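Local coordinates for FtsZ-like protein of unknown function (Nostoc punctiforme, PDB 3C8L) that is of unknown function but is described as FtsZ-like and belongs to the Lin0512 family of conserved hypothetical proteins, at residues A25-V30 against L74-F79; V68-V73 against K82-E87. All coordinates share one frame; numbering follows the deposited sequence.

Contact 1. Residues A25-V30 against L74-F79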
loop_
_atom_site.group_PDB
_atom_site.type_symbol
_atom_site.label_atom_id
_atom_site.label_comp_id
_atom_site.label_asym_id
_atom_site.label_seq_id
_atom_site.Cartn_x
_atom_site.Cartn_y
_atom_site.Cartn_z
ATOM N N ALA A 25 -15.687 -2.607 -1.063
ATOM C CA ALA A 25 -14.389 -2.959 -1.656
ATOM C C ALA A 25 -13.987 -1.895 -2.690
ATOM O O ALA A 25 -12.841 -1.416 -2.705
ATOM C CB ALA A 25 -14.456 -4.343 -2.291
ATOM N N ALA A 26 -14.939 -1.500 -3.541
ATOM C CA ALA A 26 -14.674 -0.508 -4.572
ATOM C C ALA A 26 -14.317 0.872 -4.003
ATOM O O ALA A 26 -13.387 1.511 -4.467
ATOM C CB ALA A 26 -15.860 -0.392 -5.520
ATOM N N SER A 27 -15.079 1.305 -2.999
ATOM C CA SER A 27 -14.831 2.598 -2.360
ATOM C C SER A 27 -13.446 2.627 -1.723
ATOM O O SER A 27 -12.699 3.610 -1.852
ATOM C CB SER A 27 -15.922 2.905 -1.321
ATOM O OG SER A 27 -17.155 3.128 -1.980
ATOM N N ARG A 28 -13.109 1.545 -1.029
ATOM C CA ARG A 28 -11.798 1.433 -0.376
ATOM C C ARG A 28 -10.684 1.389 -1.416
ATOM O O ARG A 28 -9.597 1.927 -1.178
ATOM C CB ARG A 28 -11.737 0.211 0.495
ATOM C CG ARG A 28 -12.551 0.374 1.766
ATOM C CD ARG A 28 -12.656 -0.882 2.584
ATOM N NE ARG A 28 -13.366 -0.639 3.847
ATOM C CZ ARG A 28 -13.792 -1.570 4.680
ATOM N NH1 ARG A 28 -13.608 -2.844 4.408
ATOM N NH2 ARG A 28 -14.444 -1.216 5.799
ATOM N N ALA A 29 -10.932 0.759 -2.566
ATOM C CA ALA A 29 -9.938 0.705 -3.632
ATOM C C ALA A 29 -9.619 2.101 -4.193
ATOM O O ALA A 29 -8.455 2.444 -4.413
ATOM C CB ALA A 29 -10.384 -0.234 -4.746
ATOM N N VAL A 30 -10.644 2.918 -4.435
ATOM C CA VAL A 30 -10.452 4.288 -4.905
ATOM C C VAL A 30 -9.687 5.100 -3.838
ATOM O O VAL A 30 -8.739 5.835 -4.157
ATOM C CB VAL A 30 -11.805 4.953 -5.255
ATOM C CG1 VAL A 30 -11.625 6.432 -5.607
ATOM C CG2 VAL A 30 -12.470 4.209 -6.418
ATOM N N LEU A 74 -17.875 7.263 -6.269
ATOM C CA LEU A 74 -17.348 8.529 -6.773
ATOM C C LEU A 74 -17.190 9.602 -5.710
ATOM O O LEU A 74 -16.337 10.465 -5.839
ATOM C CB LEU A 74 -18.159 9.052 -7.972
ATOM C CG LEU A 74 -18.003 8.245 -9.263
ATOM C CD1 LEU A 74 -18.859 8.844 -10.379
ATOM C CD2 LEU A 74 -16.540 8.149 -9.682
ATOM N N ALA A 75 -17.998 9.527 -4.653
ATOM C CA ALA A 75 -17.898 10.491 -3.564
ATOM C C ALA A 75 -16.550 10.353 -2.816
ATOM O O ALA A 75 -16.185 11.241 -2.054
ATOM C CB ALA A 75 -19.088 10.354 -2.597
ATOM N N VAL A 76 -15.820 9.262 -2.990
ATOM C CA VAL A 76 -14.490 9.143 -2.374
ATOM C C VAL A 76 -13.548 10.207 -2.975
ATOM O O VAL A 76 -12.633 10.674 -2.297
ATOM C CB VAL A 76 -13.920 7.723 -2.589
ATOM C CG1 VAL A 76 -12.456 7.593 -2.103
ATOM C CG2 VAL A 76 -14.822 6.696 -1.887
ATOM N N LEU A 77 -13.732 10.553 -4.256
ATOM C CA LEU A 77 -12.882 11.559 -4.866
ATOM C C LEU A 77 -13.258 12.924 -4.330
ATOM O O LEU A 77 -14.450 13.289 -4.318
ATOM C CB LEU A 77 -13.017 11.534 -6.377
ATOM C CG LEU A 77 -12.601 10.269 -7.131
ATOM C CD1 LEU A 77 -13.036 10.366 -8.580
ATOM C CD2 LEU A 77 -11.098 9.994 -7.012
ATOM N N PRO A 78 -12.249 13.696 -3.889
ATOM C CA PRO A 78 -12.481 14.984 -3.302
ATOM C C PRO A 78 -12.918 16.123 -4.231
ATOM O O PRO A 78 -13.452 17.104 -3.763
ATOM C CB PRO A 78 -11.100 15.311 -2.666
ATOM C CG PRO A 78 -10.118 14.571 -3.471
ATOM C CD PRO A 78 -10.810 13.315 -3.838
ATOM N N PHE A 79 -12.744 15.972 -5.527
ATOM C CA PHE A 79 -13.070 17.011 -6.473
ATOM C C PHE A 79 -12.965 16.413 -7.855
ATOM O O PHE A 79 -12.604 15.230 -8.019
ATOM C CB PHE A 79 -12.064 18.160 -6.350
ATOM C CG PHE A 79 -10.638 17.716 -6.368
ATOM C CD1 PHE A 79 -10.030 17.234 -7.520
ATOM C CD2 PHE A 79 -9.876 17.787 -5.197
ATOM C CE1 PHE A 79 -8.704 16.794 -7.488
ATOM C CE2 PHE A 79 -8.560 17.389 -5.182
ATOM C CZ PHE A 79 -7.982 16.878 -6.308
#

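Contact 2. Residues V68-V73 against K82-E87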
loop_
_atom_site.group_PDB
_atom_site.type_symbol
_atom_site.label_atom_id
_atom_site.label_comp_id
_atom_site.label_asym_id
_atom_site.label_seq_id
_atom_site.Cartn_x
_atom_site.Cartn_y
_atom_site.Cartn_z
ATOM N N VAL A 68 -22.356 -2.680 -7.344
ATOM C CA VAL A 68 -21.641 -1.481 -6.911
ATOM C C VAL A 68 -22.506 -0.232 -7.067
ATOM O O VAL A 68 -23.057 0.029 -8.127
ATOM C CB VAL A 68 -20.327 -1.329 -7.687
ATOM C CG1 VAL A 68 -19.645 0.016 -7.357
ATOM C CG2 VAL A 68 -19.373 -2.468 -7.338
ATOM N N ARG A 69 -22.619 0.516 -5.978
ATOM C CA ARG A 69 -23.374 1.784 -5.936
ATOM C C ARG A 69 -22.426 2.905 -6.372
ATOM O O ARG A 69 -21.528 3.331 -5.620
ATOM C CB ARG A 69 -23.910 2.020 -4.536
ATOM C CG ARG A 69 -24.853 0.900 -4.075
ATOM C CD ARG A 69 -25.459 1.163 -2.715
ATOM N NE ARG A 69 -24.463 1.198 -1.653
ATOM C CZ ARG A 69 -24.038 0.152 -0.945
ATOM N NH1 ARG A 69 -24.506 -1.058 -1.162
ATOM N NH2 ARG A 69 -23.108 0.319 -0.003
ATOM N N GLU A 70 -22.615 3.371 -7.603
ATOM C CA GLU A 70 -21.710 4.337 -8.216
ATOM C C GLU A 70 -21.499 5.629 -7.487
ATOM O O GLU A 70 -20.374 6.105 -7.360
ATOM C CB GLU A 70 -22.165 4.640 -9.653
ATOM C CG GLU A 70 -21.478 5.840 -10.317
ATOM C CD GLU A 70 -21.761 5.950 -11.813
ATOM O OE1 GLU A 70 -22.035 4.895 -12.456
ATOM O OE2 GLU A 70 -21.677 7.088 -12.334
ATOM N N GLU A 71 -22.576 6.212 -7.000
ATOM C CA GLU A 71 -22.502 7.506 -6.339
ATOM C C GLU A 71 -21.648 7.486 -5.079
ATOM O O GLU A 71 -20.933 8.440 -4.791
ATOM C CB GLU A 71 -23.915 8.039 -6.056
ATOM C CG GLU A 71 -24.786 8.281 -7.330
ATOM C CD GLU A 71 -25.320 7.030 -8.038
ATOM O OE1 GLU A 71 -25.272 5.898 -7.472
ATOM O OE2 GLU A 71 -25.839 7.178 -9.173
ATOM N N GLU A 72 -21.735 6.405 -4.330
ATOM C CA GLU A 72 -20.942 6.238 -3.128
ATOM C C GLU A 72 -19.453 6.103 -3.467
ATOM O O GLU A 72 -18.609 6.685 -2.796
ATOM C CB GLU A 72 -21.439 5.007 -2.358
ATOM C CG GLU A 72 -20.675 4.667 -1.121
ATOM C CD GLU A 72 -21.356 3.598 -0.258
ATOM O OE1 GLU A 72 -22.571 3.372 -0.427
ATOM O OE2 GLU A 72 -20.663 3.032 0.617
ATOM N N VAL A 73 -19.135 5.382 -4.532
ATOM C CA VAL A 73 -17.740 5.206 -4.947
ATOM C C VAL A 73 -17.156 6.544 -5.413
ATOM O O VAL A 73 -16.054 6.910 -5.011
ATOM C CB VAL A 73 -17.629 4.133 -6.040
ATOM C CG1 VAL A 73 -16.203 4.059 -6.592
ATOM C CG2 VAL A 73 -18.075 2.773 -5.511
ATOM N N LYS A 82 -16.070 13.758 -12.653
ATOM C CA LYS A 82 -15.875 12.330 -12.393
ATOM C C LYS A 82 -16.724 11.355 -13.145
ATOM O O LYS A 82 -17.930 11.570 -13.285
ATOM C CB LYS A 82 -16.238 12.057 -10.910
ATOM C CG LYS A 82 -15.637 12.956 -9.893
ATOM C CD LYS A 82 -16.216 12.738 -8.480
ATOM C CE LYS A 82 -15.874 13.805 -7.505
ATOM N NZ LYS A 82 -16.603 13.584 -6.215
ATOM N N THR A 83 -16.118 10.246 -13.575
ATOM C CA THR A 83 -16.866 9.178 -14.196
ATOM C C THR A 83 -16.376 7.848 -13.626
ATOM O O THR A 83 -15.212 7.732 -13.172
ATOM C CB THR A 83 -16.749 9.135 -15.704
ATOM O OG1 THR A 83 -15.403 8.846 -16.072
ATOM C CG2 THR A 83 -17.193 10.420 -16.351
ATOM N N LEU A 84 -17.236 6.841 -13.683
ATOM C CA LEU A 84 -16.923 5.499 -13.215
ATOM C C LEU A 84 -17.348 4.413 -14.195
ATOM O O LEU A 84 -18.401 4.520 -14.838
ATOM C CB LEU A 84 -17.684 5.193 -11.882
ATOM C CG LEU A 84 -17.527 3.803 -11.250
ATOM C CD1 LEU A 84 -16.085 3.574 -10.786
ATOM C CD2 LEU A 84 -18.497 3.640 -10.071
ATOM N N THR A 85 -16.490 3.402 -14.331
ATOM C CA THR A 85 -16.860 2.171 -15.012
ATOM C C THR A 85 -16.616 1.054 -13.975
ATOM O O THR A 85 -15.683 1.152 -13.145
ATOM C CB THR A 85 -16.093 1.884 -16.299
ATOM O OG1 THR A 85 -14.718 1.644 -16.014
ATOM C CG2 THR A 85 -16.263 3.026 -17.293
ATOM N N VAL A 86 -17.470 0.037 -13.982
ATOM C CA VAL A 86 -17.325 -1.118 -13.114
ATOM C C VAL A 86 -17.403 -2.349 -14.013
ATOM O O VAL A 86 -18.291 -2.446 -14.873
ATOM C CB VAL A 86 -18.398 -1.193 -12.011
ATOM C CG1 VAL A 86 -18.016 -2.217 -10.982
ATOM C CG2 VAL A 86 -18.517 0.165 -11.299
ATOM N N GLU A 87 -16.486 -3.287 -13.814
ATOM C CA GLU A 87 -16.418 -4.509 -14.581
ATOM C C GLU A 87 -16.071 -5.677 -13.672
ATOM O O GLU A 87 -15.605 -5.496 -12.539
ATOM C CB GLU A 87 -15.348 -4.372 -15.690
ATOM C CG GLU A 87 -13.907 -4.328 -15.156
ATOM C CD GLU A 87 -12.919 -3.879 -16.192
ATOM O OE1 GLU A 87 -12.406 -4.739 -16.940
ATOM O OE2 GLU A 87 -12.739 -2.661 -16.348
HETATM O O HOH W 1 -19.959 7.665 -14.422
HETATM O O HOH W 2 -21.105 4.474 -15.014
#

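Contact 1. Residues A25-V30 against L74-F79
V30 and V76 make a small apolar helix-to-loop contact, in which helix 22-34 is touched by the type I beta turn running from L74 to L77. The turn starts at L74, where helix 70-74 ends, and leads toward strand 81-94, within the beta-alpha-beta unit that begins with strand 55-62; both partners rest beside the mixed sheet of the chain. No hydrogen bond crosses between 25-30 and 74-79; the contact is van der Waals packing. V76 points its side chain at the helix, CG1 meeting mainly V30 and CG2 mainly S27. With V76 CG1 anti to the backbone N (chi1 173°), that branch meets V30 CG1 at 3.8 Å, the two valines set at a slant to each other. The other branch, V76 CG2, turns to the preceding turn of the helix, 3.7 Å from the carbonyl oxygen S27 O and 4.0 Å from S27 CB. Replacing V76 with an alanine would probably open a gap beside V30 CG1 and leave S27 CB without its apolar neighbour from the turn. Deeper in, V30 also touches V58 of strand 55-62, A113 of strand 107-120 and V73, while L77 covers I56 and V58, so that the inner part of the contact runs into the core between helices and sheet. The turn itself is closed by the backbone bond from L77 N to L74 O, 3.0 Å long. L77 leaves the backbone with CB directed across the contact, and its CD2 methyl ends 3.9 Å from V30 CG1, the leucine standing nearly perpendicular to the valine.

Contact 2. Residues V68-V73 against K82-E87
L84 and E70 pack closely where the first turn of helix 70-74 faces strand 81-94, with the methylene part of the glutamate laid against the leucine. L84 CD2 lies 3.7 Å from E70 CG, and the two side chains run antiparallel alongside one another. The same methyl touches the deeper V73, 4.2 Å from V73 CB, the valine coming in crosswise to the leucine. The CD2 branch thus meets E70 and V73, while L84 CB also lies beside the glutamate chain. In the loop before the helix, V68 adds a second apolar patch: V68 CG2 is 3.9 Å from V86 CG1. The contacts of E70 and V73 with L84 are the helix-on-strand packing of a beta-alpha-beta unit, in which strand 55-62 leads through helix 70-74 to strand 81-94, parallel to it; V68 also touches V62, and L84 touches V58, both on strand 55-62. Toward solvent the contact becomes wet. With a chi1 of 168° the glutamate chain swings clear of its own N and runs on extended, taking its carboxylate past L84 CB to two waters that span the distance to the strand backbone. One water donates to E70 OE2 at 2.8 Å and accepts from L84 N; the other donates both to E70 OE1 and, at 2.7 Å, to L84 O. Turned away from the strand, R69 at the N-cap position holds E72 OE1 side-on through NE and NH2, each 3.1 Å away. The oxygen lies in the guanidinium plane, whereas both nitrogens approach it from the same face of the carboxylate, and R69 NH1 makes a further salt bridge with E21.

Overall arrangement
The centres of contacts 1 and 2 lie about 8 Å apart, and their segments alternate along the chain: 25-30, 68-73, 74-79, then 82-87. Helix 70-74 and the turn after it join them: contact 2 sets the helix against strand 81-94, and contact 1 sets the turn against helix 22-34. V73 lies between the two, its CG1 touching V30 CG2 at 3.7 Å. A polar tie comes from K82 NZ, which probably bonds L77 O (2.9 Å) and L74 O (3.2 Å), linking the strand to the turn. Together they tie helix 22-34 to the connection of the beta-alpha-beta unit, whose helix 70-74 packs on strand 81-94 of the mixed sheet.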